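Local structure of glycoside Hydrolase (Bacteroides uniformis, 5TA0) at residues S472-L480 against L490-F501; C429-D437 against I448-L459. The protein probably hydrolyses agarose-derived galactan chains as a family 86 glycoside hydrolase, holding a neoagaro-oligosaccharide in its glycan pocket. All blocks are in the same frame, centred on the assembly; numbering follows the deposited sequence.

Overall arrangement
Two antiparallel hairpins of one beta sandwich, built alike, illustrate how place in the fold sets side-chain chemistry. Contact 2 is buried and lies nearer the middle of the chain, whereas contact 1, with its centre about 15 Å from that of contact 2, takes in parts of both edge strands, 487-495 and 500-503, and is only partly buried. They meet where strands 457-464 and 500-503 run side by side, Phe501 O and Leu459 N forming a probable hydrogen bond at 2.7 Å. Contact 1 relies on aromatic rings on one face and an acid-arginine pair among aliphatic side chains on the other; contact 2 combines aliphatic side chains with buried asparagines and, at the turn end, a lysine-aspartate salt bridge.

Contact 1 of 2, residues S472-L480 against L490-F501; sequences SIEVRHLYL and LDVYDAKSLDHF
Val475 sits over one face of the Tyr493 ring in an antiparallel beta hairpin at the margin of the beta sandwich, and the two side chains run alongside each other. The Val475 CB lies 3.9 Å from the ring centroid, a CH-pi contact displaced toward the rim. Tyr493 can lie over its neighbour because its CG stands between the backbone N and the carbonyl carbon (chi1 62°), which folds the ring back across the strand pair. Both methyls of Val475 touch the ring as well and reach past it: CG2 meets Leu498 CD2 at 3.9 Å, and CG1 approaches Phe501 CE2.

Phe501, brought back by the loop after strand 487-495, turns its edge to the face of His477. This is a T-shaped pair with planes 70° apart, and Phe501 CZ stands 3.5 Å above the imidazole centre. Tyr479 CD1 occupies the opposite face, so the imidazole is clamped from above and below, while its NE2 is hydrogen-bonded to Glu504 N. In the conformer described, Tyr479 OH also bonds Asp491 OD2, but Asp491 has a second conformer, which makes this link doubtful.

The other face of the hairpin mixes charged and aliphatic side chains. Val492 CG1 packs 3.6 Å from Glu474 CD, against the flat carboxylate. Arg476 is held by the carbonyls of Leu416 and Lys418 and by Asp419, which together fix its guanidinium beside helix 411-416. Toward Glu474 it directs its NE, in a 2.8 Å salt-bridge hydrogen bond from NE to Glu474 OE2 lying within 7° of the guanidinium plane.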
loop_
_atom_site.group_PDB
_atom_site.type_symbol
_atom_site.label_atom_id
_atom_site.label_comp_id
_atom_site.label_asym_id
_atom_site.label_seq_id
_atom_site.Cartn_x
_atom_site.Cartn_y
_atom_site.Cartn_z
ATOM N N SER A 472 -18.104 26.134 -10.402
ATOM C CA SER A 472 -17.535 25.397 -11.534
ATOM C C SER A 472 -17.266 23.946 -11.158
ATOM O O SER A 472 -17.162 23.619 -9.968
ATOM C CB SER A 472 -16.238 26.043 -11.983
ATOM O OG SER A 472 -15.258 25.941 -10.970
ATOM N N ILE A 473 -17.169 23.097 -12.183
ATOM C CA ILE A 473 -16.826 21.672 -12.031
ATOM C C ILE A 473 -15.705 21.372 -13.008
ATOM O O ILE A 473 -15.868 21.603 -14.222
ATOM C CB ILE A 473 -18.044 20.760 -12.311
ATOM C CG1 ILE A 473 -19.221 21.165 -11.405
ATOM C CG2 ILE A 473 -17.689 19.278 -12.133
ATOM C CD1 ILE A 473 -20.504 20.422 -11.643
ATOM N N GLU A 474 -14.566 20.881 -12.500
ATOM C CA GLU A 474 -13.507 20.335 -13.341
ATOM C C GLU A 474 -13.544 18.815 -13.231
ATOM O O GLU A 474 -13.439 18.260 -12.135
ATOM C CB GLU A 474 -12.137 20.876 -12.947
ATOM C CG GLU A 474 -10.990 20.225 -13.701
ATOM C CD GLU A 474 -9.641 20.834 -13.418
ATOM O OE1 GLU A 474 -9.378 21.983 -13.843
ATOM O OE2 GLU A 474 -8.785 20.141 -12.834
ATOM N N VAL A 475 -13.687 18.151 -14.377
ATOM C CA VAL A 475 -13.644 16.698 -14.467
ATOM C C VAL A 475 -12.272 16.282 -14.934
ATOM O O VAL A 475 -11.763 16.793 -15.933
ATOM C CB VAL A 475 -14.677 16.171 -15.492
ATOM C CG1 VAL A 475 -14.588 14.656 -15.673
ATOM C CG2 VAL A 475 -16.085 16.618 -15.092
ATOM N N ARG A 476 -11.675 15.336 -14.220
ATOM C CA ARG A 476 -10.416 14.695 -14.624
ATOM C C ARG A 476 -10.678 13.197 -14.751
ATOM O O ARG A 476 -11.203 12.583 -13.829
ATOM C CB ARG A 476 -9.344 14.926 -13.573
ATOM C CG ARG A 476 -9.140 16.370 -13.148
ATOM C CD ARG A 476 -8.177 16.429 -11.990
ATOM N NE ARG A 476 -8.004 17.782 -11.487
ATOM C CZ ARG A 476 -7.291 18.065 -10.403
ATOM N NH1 ARG A 476 -6.714 17.094 -9.711
ATOM N NH2 ARG A 476 -7.165 19.318 -10.001
ATOM N N HIS A 477 -10.380 12.616 -15.921
ATOM C CA HIS A 477 -10.729 11.229 -16.216
ATOM C C HIS A 477 -9.503 10.554 -16.834
ATOM O O HIS A 477 -9.018 10.981 -17.904
ATOM C CB HIS A 477 -11.913 11.207 -17.193
ATOM C CG HIS A 477 -12.501 9.859 -17.463
ATOM N ND1 HIS A 477 -13.257 9.617 -18.593
ATOM C CD2 HIS A 477 -12.472 8.694 -16.782
ATOM C CE1 HIS A 477 -13.684 8.372 -18.581
ATOM N NE2 HIS A 477 -13.224 7.784 -17.491
ATOM N N LEU A 478 -8.995 9.528 -16.140
ATOM C CA LEU A 478 -7.815 8.777 -16.550
ATOM C C LEU A 478 -8.235 7.398 -17.021
ATOM O O LEU A 478 -8.756 6.606 -16.243
ATOM C CB LEU A 478 -6.813 8.671 -15.407
ATOM C CG LEU A 478 -5.510 7.954 -15.765
ATOM C CD1 LEU A 478 -4.703 8.708 -16.802
ATOM C CD2 LEU A 478 -4.694 7.770 -14.496
ATOM N N TYR A 479 -8.020 7.122 -18.320
ATOM C CA TYR A 479 -8.489 5.878 -18.936
ATOM C C TYR A 479 -7.572 5.479 -20.096
ATOM O O TYR A 479 -6.708 6.251 -20.513
ATOM C CB TYR A 479 -9.949 6.059 -19.445
ATOM C CG TYR A 479 -10.130 7.109 -20.514
ATOM C CD1 TYR A 479 -10.318 8.452 -20.181
ATOM C CD2 TYR A 479 -10.078 6.762 -21.870
ATOM C CE1 TYR A 479 -10.473 9.432 -21.166
ATOM C CE2 TYR A 479 -10.236 7.724 -22.855
ATOM C CZ TYR A 479 -10.436 9.056 -22.503
ATOM O OH TYR A 479 -10.580 10.027 -23.484
ATOM N N LEU A 480 -7.840 4.290 -20.633
ATOM C CA LEU A 480 -7.100 3.744 -21.758
ATOM C C LEU A 480 -7.829 4.006 -23.084
ATOM O O LEU A 480 -9.004 3.648 -23.227
ATOM C CB LEU A 480 -6.888 2.247 -21.581
ATOM C CG LEU A 480 -6.188 1.475 -22.716
ATOM C CD1 LEU A 480 -4.739 1.910 -22.856
ATOM C CD2 LEU A 480 -6.301 -0.010 -22.431
ATOM N N LEU A 490 -5.470 11.404 -20.001
ATOM C CA LEU A 490 -6.001 12.198 -18.894
ATOM C C LEU A 490 -6.804 13.349 -19.479
ATOM O O LEU A 490 -6.234 14.361 -19.898
ATOM C CB LEU A 490 -4.878 12.729 -17.991
ATOM C CG LEU A 490 -5.349 13.542 -16.767
ATOM C CD1 LEU A 490 -6.342 12.754 -15.917
ATOM C CD2 LEU A 490 -4.120 13.933 -15.946
ATOM N N ASP A 491 -8.122 13.172 -19.523
ATOM C CA ASP A 491 -9.034 14.219 -20.004
ATOM C C ASP A 491 -9.384 15.140 -18.850
ATOM O O ASP A 491 -9.913 14.666 -17.840
ATOM C CB ASP A 491 -10.354 13.623 -20.499
ATOM C CG ASP A 491 -10.322 13.155 -21.931
ATOM O OD1 ASP A 491 -9.443 13.556 -22.718
ATOM O OD2 ASP A 491 -11.230 12.371 -22.255
ATOM N N VAL A 492 -9.167 16.439 -19.041
ATOM C CA VAL A 492 -9.438 17.464 -18.009
ATOM C C VAL A 492 -10.298 18.525 -18.678
ATOM O O VAL A 492 -9.870 19.122 -19.674
ATOM C CB VAL A 492 -8.137 18.081 -17.455
ATOM C CG1 VAL A 492 -8.435 19.150 -16.397
ATOM C CG2 VAL A 492 -7.234 16.990 -16.880
ATOM N N TYR A 493 -11.491 18.750 -18.155
ATOM C CA TYR A 493 -12.399 19.715 -18.791
ATOM C C TYR A 493 -13.367 20.289 -17.795
ATOM O O TYR A 493 -13.629 19.699 -16.752
ATOM C CB TYR A 493 -13.149 19.074 -19.961
ATOM C CG TYR A 493 -14.048 17.918 -19.615
ATOM C CD1 TYR A 493 -13.556 16.617 -19.598
ATOM C CD2 TYR A 493 -15.394 18.111 -19.299
ATOM C CE1 TYR A 493 -14.377 15.551 -19.299
ATOM C CE2 TYR A 493 -16.222 17.052 -18.994
ATOM C CZ TYR A 493 -15.716 15.766 -19.011
ATOM O OH TYR A 493 -16.537 14.727 -18.695
ATOM N N ASP A 494 -13.885 21.471 -18.129
ATOM C CA ASP A 494 -14.889 22.139 -17.321
ATOM C C ASP A 494 -16.282 21.700 -17.748
ATOM O O ASP A 494 -16.537 21.478 -18.927
ATOM C CB ASP A 494 -14.712 23.646 -17.426
ATOM C CG ASP A 494 -13.339 24.102 -16.935
ATOM O OD1 ASP A 494 -12.818 23.533 -15.941
ATOM O OD2 ASP A 494 -12.770 25.025 -17.549
ATOM N N ALA A 495 -17.176 21.536 -16.778
ATOM C CA ALA A 495 -18.532 21.041 -17.018
ATOM C C ALA A 495 -19.505 21.995 -16.349
ATOM O O ALA A 495 -19.250 22.472 -15.240
ATOM C CB ALA A 495 -18.704 19.641 -16.468
ATOM N N LYS A 496 -20.596 22.307 -17.044
ATOM C CA LYS A 496 -21.632 23.189 -16.502
ATOM C C LYS A 496 -22.459 22.445 -15.454
ATOM O O LYS A 496 -22.913 23.027 -14.474
ATOM C CB LYS A 496 -22.534 23.718 -17.627
ATOM N N SER A 497 -22.640 21.150 -15.675
ATOM C CA SER A 497 -23.298 20.276 -14.719
ATOM C C SER A 497 -22.711 18.888 -14.899
ATOM O O SER A 497 -22.097 18.610 -15.933
ATOM C CB SER A 497 -24.805 20.250 -14.988
ATOM O OG SER A 497 -25.081 19.703 -16.263
ATOM N N LEU A 498 -22.916 18.014 -13.916
ATOM C CA LEU A 498 -22.469 16.631 -14.048
ATOM C C LEU A 498 -23.381 15.659 -13.332
ATOM O O LEU A 498 -23.014 15.039 -12.334
ATOM C CB LEU A 498 -21.016 16.493 -13.578
ATOM C CG LEU A 498 -20.316 15.235 -14.090
ATOM C CD1 LEU A 498 -19.970 15.382 -15.571
ATOM C CD2 LEU A 498 -19.063 14.930 -13.274
ATOM N N ASP A 499 -24.585 15.496 -13.872
ATOM C CA ASP A 499 -25.555 14.565 -13.313
ATOM C C ASP A 499 -25.292 13.114 -13.712
ATOM O O ASP A 499 -25.735 12.196 -13.014
ATOM C CB ASP A 499 -26.978 14.963 -13.732
ATOM C CG ASP A 499 -27.418 16.284 -13.142
ATOM O OD1 ASP A 499 -26.978 16.649 -12.026
ATOM O OD2 ASP A 499 -28.222 16.968 -13.810
ATOM N N HIS A 500 -24.604 12.925 -14.837
ATOM C CA HIS A 500 -24.299 11.606 -15.384
ATOM C C HIS A 500 -22.873 11.630 -15.891
ATOM O O HIS A 500 -22.402 12.660 -16.391
ATOM C CB HIS A 500 -25.234 11.247 -16.549
ATOM C CG HIS A 500 -26.686 11.414 -16.230
ATOM N ND1 HIS A 500 -27.393 10.501 -15.477
ATOM C CD2 HIS A 500 -27.556 12.407 -16.532
ATOM C CE1 HIS A 500 -28.642 10.916 -15.344
ATOM N NE2 HIS A 500 -28.767 12.070 -15.974
ATOM N N PHE A 501 -22.194 10.489 -15.756
ATOM C CA PHE A 501 -20.822 10.350 -16.221
ATOM C C PHE A 501 -20.541 8.870 -16.469
ATOM O O PHE A 501 -20.907 8.031 -15.658
ATOM C CB PHE A 501 -19.865 10.900 -15.168
ATOM C CG PHE A 501 -18.419 10.817 -15.562
ATOM C CD1 PHE A 501 -17.599 9.800 -15.070
ATOM C CD2 PHE A 501 -17.871 11.752 -16.415
ATOM C CE1 PHE A 501 -16.273 9.729 -15.437
ATOM C CE2 PHE A 501 -16.533 11.682 -16.780
ATOM C CZ PHE A 501 -15.743 10.659 -16.290
HETATM O O HOH W 1 -17.927 24.496 -14.521
HETATM O O HOH W 2 -13.495 11.701 -20.426
#

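Contact 2 of 2, residues C429-D437 against I448-L459; sequences CDNPDIMCD and IINNLDFKPVDL
Asp453, whose CB rests near that of Asp433, has its OD2 gripped twice: by Lys455 NZ, in a salt bridge of 2.9 Å on the syn side, and by a water at 2.7 Å from OD2. That water also accepts from Asn431 ND2, joining the two turns across the hairpin. The water and lysine probably ease the proximity of the Asp433 carboxylate, which has its own partner in Gly593 N.

Asn451 stitches the loop after its strand. Its OD1 receives Asp453 N at 2.8 Å from well above the amide plane, an Asx turn, while ND2 donates to the carbonyls of Lys455 and Glu504. With an alanine here, Asp453 N would probably lack its acceptor and the Lys455 and Glu504 carbonyls their common donor, setting the loop free to shift.

Ile434 CD1 lies 3.7 Å from the same OD1 and meets Val457 CG1 tip to tip, whereas its CG2 presses tightly on Ile449 CG2 at 3.5 Å. On the opposite face of the hairpin, Met435 runs beside Asn450. The chain bends at chi3 (-70°) and carries CE to 3.2 Å from Asn450 OD1 and against Leu452 CG.

This Met435 face is backed by helix 340-358, where Ser352 OG bonds Asn450 OD1; the Ile449 face turns to strands 25-30 and 500-503, and the Cys429-Cys436 disulfide ties strand 434-441 to neighbouring strand 423-429.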
loop_
_atom_site.group_PDB
_atom_site.type_symbol
_atom_site.label_atom_id
_atom_site.label_comp_id
_atom_site.label_asym_id
_atom_site.label_seq_id
_atom_site.Cartn_x
_atom_site.Cartn_y
_atom_site.Cartn_z
ATOM N N CYS A 429 -21.704 4.326 -3.087
ATOM C CA CYS A 429 -21.858 3.961 -4.484
ATOM C C CYS A 429 -22.417 2.543 -4.493
ATOM O O CYS A 429 -21.737 1.641 -4.036
ATOM C CB CYS A 429 -20.516 4.234 -5.208
ATOM S SG CYS A 429 -20.040 5.995 -5.009
ATOM N N ASP A 430 -23.656 2.353 -5.006
ATOM C CA ASP A 430 -24.418 1.099 -4.879
ATOM C C ASP A 430 -23.969 -0.045 -5.806
ATOM O O ASP A 430 -24.762 -0.912 -6.162
ATOM C CB ASP A 430 -25.946 1.361 -5.015
ATOM C CG ASP A 430 -26.366 1.822 -6.410
ATOM O OD1 ASP A 430 -27.594 1.970 -6.653
ATOM O OD2 ASP A 430 -25.498 2.069 -7.275
ATOM N N ASN A 431 -22.686 -0.068 -6.139
ATOM C CA ASN A 431 -22.081 -1.100 -6.963
ATOM C C ASN A 431 -20.752 -1.427 -6.301
ATOM O O ASN A 431 -19.911 -0.532 -6.189
ATOM C CB ASN A 431 -21.863 -0.534 -8.365
ATOM C CG ASN A 431 -21.220 -1.518 -9.312
ATOM O OD1 ASN A 431 -20.640 -2.526 -8.889
ATOM N ND2 ASN A 431 -21.325 -1.229 -10.608
ATOM N N PRO A 432 -20.551 -2.672 -5.857
ATOM C CA PRO A 432 -19.282 -2.963 -5.161
ATOM C C PRO A 432 -18.044 -2.862 -6.053
ATOM O O PRO A 432 -16.935 -2.768 -5.525
ATOM C CB PRO A 432 -19.474 -4.373 -4.609
ATOM C CG PRO A 432 -20.604 -4.940 -5.348
ATOM C CD PRO A 432 -21.465 -3.834 -5.849
ATOM N N ASP A 433 -18.213 -2.856 -7.374
ATOM C CA ASP A 433 -17.099 -2.624 -8.301
ATOM C C ASP A 433 -16.744 -1.153 -8.495
ATOM O O ASP A 433 -15.784 -0.852 -9.197
ATOM C CB ASP A 433 -17.376 -3.260 -9.663
ATOM C CG ASP A 433 -17.412 -4.749 -9.593
ATOM O OD1 ASP A 433 -16.549 -5.363 -8.947
ATOM O OD2 ASP A 433 -18.333 -5.340 -10.172
ATOM N N ILE A 434 -17.503 -0.235 -7.884
ATOM C CA ILE A 434 -17.219 1.195 -7.950
ATOM C C ILE A 434 -16.818 1.674 -6.565
ATOM O O ILE A 434 -17.612 1.574 -5.624
ATOM C CB ILE A 434 -18.442 1.979 -8.475
ATOM C CG1 ILE A 434 -18.776 1.512 -9.897
ATOM C CG2 ILE A 434 -18.196 3.475 -8.391
ATOM C CD1 ILE A 434 -17.786 1.942 -10.951
ATOM N N MET A 435 -15.593 2.179 -6.441
ATOM C CA MET A 435 -15.137 2.731 -5.164
ATOM C C MET A 435 -15.198 4.238 -5.232
ATOM O O MET A 435 -14.936 4.830 -6.276
ATOM C CB MET A 435 -13.713 2.262 -4.874
ATOM C CG MET A 435 -13.609 0.764 -4.705
ATOM S SD MET A 435 -12.004 0.178 -4.147
ATOM C CE MET A 435 -11.013 0.516 -5.618
ATOM N N CYS A 436 -15.573 4.867 -4.130
ATOM C CA CYS A 436 -15.684 6.304 -4.108
ATOM C C CYS A 436 -15.200 6.868 -2.798
ATOM O O CYS A 436 -15.197 6.202 -1.785
ATOM C CB CYS A 436 -17.124 6.754 -4.386
ATOM S SG CYS A 436 -18.400 5.963 -3.374
ATOM N N ASP A 437 -14.755 8.115 -2.866
ATOM C CA ASP A 437 -14.275 8.847 -1.678
ATOM C C ASP A 437 -14.349 10.337 -1.998
ATOM O O ASP A 437 -14.496 10.737 -3.169
ATOM C CB ASP A 437 -12.837 8.380 -1.318
ATOM C CG ASP A 437 -12.491 8.533 0.155
ATOM O OD1 ASP A 437 -13.266 9.097 0.957
ATOM O OD2 ASP A 437 -11.371 8.081 0.493
ATOM N N ILE A 448 -13.736 11.426 -5.804
ATOM C CA ILE A 448 -12.906 10.455 -6.543
ATOM C C ILE A 448 -13.678 9.177 -6.713
ATOM O O ILE A 448 -14.242 8.653 -5.759
ATOM C CB ILE A 448 -11.572 10.152 -5.816
ATOM C CG1 ILE A 448 -10.829 11.431 -5.425
ATOM C CG2 ILE A 448 -10.687 9.266 -6.666
ATOM C CD1 ILE A 448 -10.912 11.790 -3.961
ATOM N N ILE A 449 -13.714 8.660 -7.949
ATOM C CA ILE A 449 -14.461 7.450 -8.259
ATOM C C ILE A 449 -13.568 6.547 -9.097
ATOM O O ILE A 449 -12.952 7.018 -10.043
ATOM C CB ILE A 449 -15.799 7.741 -8.994
ATOM C CG1 ILE A 449 -16.547 8.904 -8.308
ATOM C CG2 ILE A 449 -16.643 6.484 -9.098
ATOM C CD1 ILE A 449 -17.805 9.358 -9.031
ATOM N N ASN A 450 -13.522 5.273 -8.718
ATOM C CA ASN A 450 -12.651 4.285 -9.372
ATOM C C ASN A 450 -13.447 3.043 -9.745
ATOM O O ASN A 450 -14.266 2.558 -8.995
ATOM C CB ASN A 450 -11.510 3.931 -8.412
ATOM C CG ASN A 450 -10.597 2.837 -8.951
ATOM O OD1 ASN A 450 -10.714 1.675 -8.590
ATOM N ND2 ASN A 450 -9.710 3.219 -9.840
ATOM N N ASN A 451 -13.124 2.510 -10.927
ATOM C CA ASN A 451 -13.810 1.354 -11.479
ATOM C C ASN A 451 -12.930 0.111 -11.380
ATOM O O ASN A 451 -11.855 0.091 -11.950
ATOM C CB ASN A 451 -14.144 1.676 -12.946
ATOM C CG ASN A 451 -15.043 0.643 -13.598
ATOM O OD1 ASN A 451 -15.590 -0.258 -12.944
ATOM N ND2 ASN A 451 -15.189 0.782 -14.937
ATOM N N LEU A 452 -13.414 -0.907 -10.682
ATOM C CA LEU A 452 -12.819 -2.245 -10.634
ATOM C C LEU A 452 -13.364 -3.180 -11.723
ATOM O O LEU A 452 -12.807 -4.255 -11.932
ATOM C CB LEU A 452 -13.051 -2.891 -9.270
ATOM C CG LEU A 452 -12.311 -2.233 -8.100
ATOM C CD1 LEU A 452 -12.904 -2.740 -6.801
ATOM C CD2 LEU A 452 -10.794 -2.494 -8.143
ATOM N N ASP A 453 -14.429 -2.776 -12.422
ATOM C CA ASP A 453 -14.995 -3.604 -13.493
ATOM C C ASP A 453 -14.175 -3.439 -14.779
ATOM O O ASP A 453 -13.418 -2.484 -14.958
ATOM C CB ASP A 453 -16.473 -3.236 -13.714
ATOM C CG ASP A 453 -17.311 -4.377 -14.301
ATOM O OD1 ASP A 453 -16.765 -5.451 -14.654
ATOM O OD2 ASP A 453 -18.528 -4.147 -14.385
ATOM N N PHE A 454 -14.349 -4.418 -15.672
ATOM C CA PHE A 454 -13.624 -4.526 -16.940
ATOM C C PHE A 454 -14.470 -4.074 -18.135
ATOM O O PHE A 454 -14.264 -4.521 -19.276
ATOM C CB PHE A 454 -13.118 -5.959 -17.096
ATOM C CG PHE A 454 -12.256 -6.368 -15.960
ATOM C CD1 PHE A 454 -10.932 -5.973 -15.907
ATOM C CD2 PHE A 454 -12.799 -7.020 -14.895
ATOM C CE1 PHE A 454 -10.140 -6.304 -14.824
ATOM C CE2 PHE A 454 -12.031 -7.345 -13.808
ATOM C CZ PHE A 454 -10.695 -6.990 -13.775
ATOM N N LYS A 455 -15.380 -3.149 -17.870
ATOM C CA LYS A 455 -16.157 -2.469 -18.885
ATOM C C LYS A 455 -16.499 -1.096 -18.342
ATOM O O LYS A 455 -16.376 -0.872 -17.127
ATOM C CB LYS A 455 -17.450 -3.233 -19.195
ATOM C CG LYS A 455 -18.350 -3.479 -18.009
ATOM C CD LYS A 455 -19.612 -4.242 -18.438
ATOM C CE LYS A 455 -20.558 -4.470 -17.267
ATOM N NZ LYS A 455 -20.127 -5.556 -16.341
ATOM N N PRO A 456 -16.949 -0.187 -19.214
ATOM C CA PRO A 456 -17.398 1.126 -18.744
ATOM C C PRO A 456 -18.635 1.003 -17.875
ATOM O O PRO A 456 -19.401 0.047 -18.036
ATOM C CB PRO A 456 -17.690 1.885 -20.037
ATOM C CG PRO A 456 -16.886 1.175 -21.087
ATOM C CD PRO A 456 -16.925 -0.249 -20.692
ATOM N N VAL A 457 -18.801 1.931 -16.929
ATOM C CA VAL A 457 -19.926 1.941 -16.013
ATOM C C VAL A 457 -20.543 3.346 -16.057
ATOM O O VAL A 457 -19.861 4.368 -15.868
ATOM C CB VAL A 457 -19.490 1.553 -14.578
ATOM C CG1 VAL A 457 -20.666 1.623 -13.610
ATOM C CG2 VAL A 457 -18.898 0.158 -14.561
ATOM N N ASP A 458 -21.846 3.390 -16.340
ATOM C CA ASP A 458 -22.588 4.632 -16.357
ATOM C C ASP A 458 -22.991 4.997 -14.926
ATOM O O ASP A 458 -23.610 4.194 -14.222
ATOM C CB ASP A 458 -23.854 4.475 -17.215
ATOM C CG ASP A 458 -23.555 4.258 -18.682
ATOM O OD1 ASP A 458 -22.529 4.745 -19.210
ATOM O OD2 ASP A 458 -24.394 3.604 -19.337
ATOM N N LEU A 459 -22.620 6.208 -14.520
ATOM C CA LEU A 459 -22.862 6.678 -13.174
ATOM C C LEU A 459 -23.904 7.780 -13.157
ATOM O O LEU A 459 -23.893 8.658 -14.033
ATOM C CB LEU A 459 -21.580 7.257 -12.559
ATOM C CG LEU A 459 -20.315 6.412 -12.630
ATOM C CD1 LEU A 459 -19.137 7.178 -12.058
ATOM C CD2 LEU A 459 -20.498 5.085 -11.929
HETATM O O HOH W 3 -20.203 -3.054 -12.530
HETATM O O HOH W 4 -14.492 -6.465 -11.133
#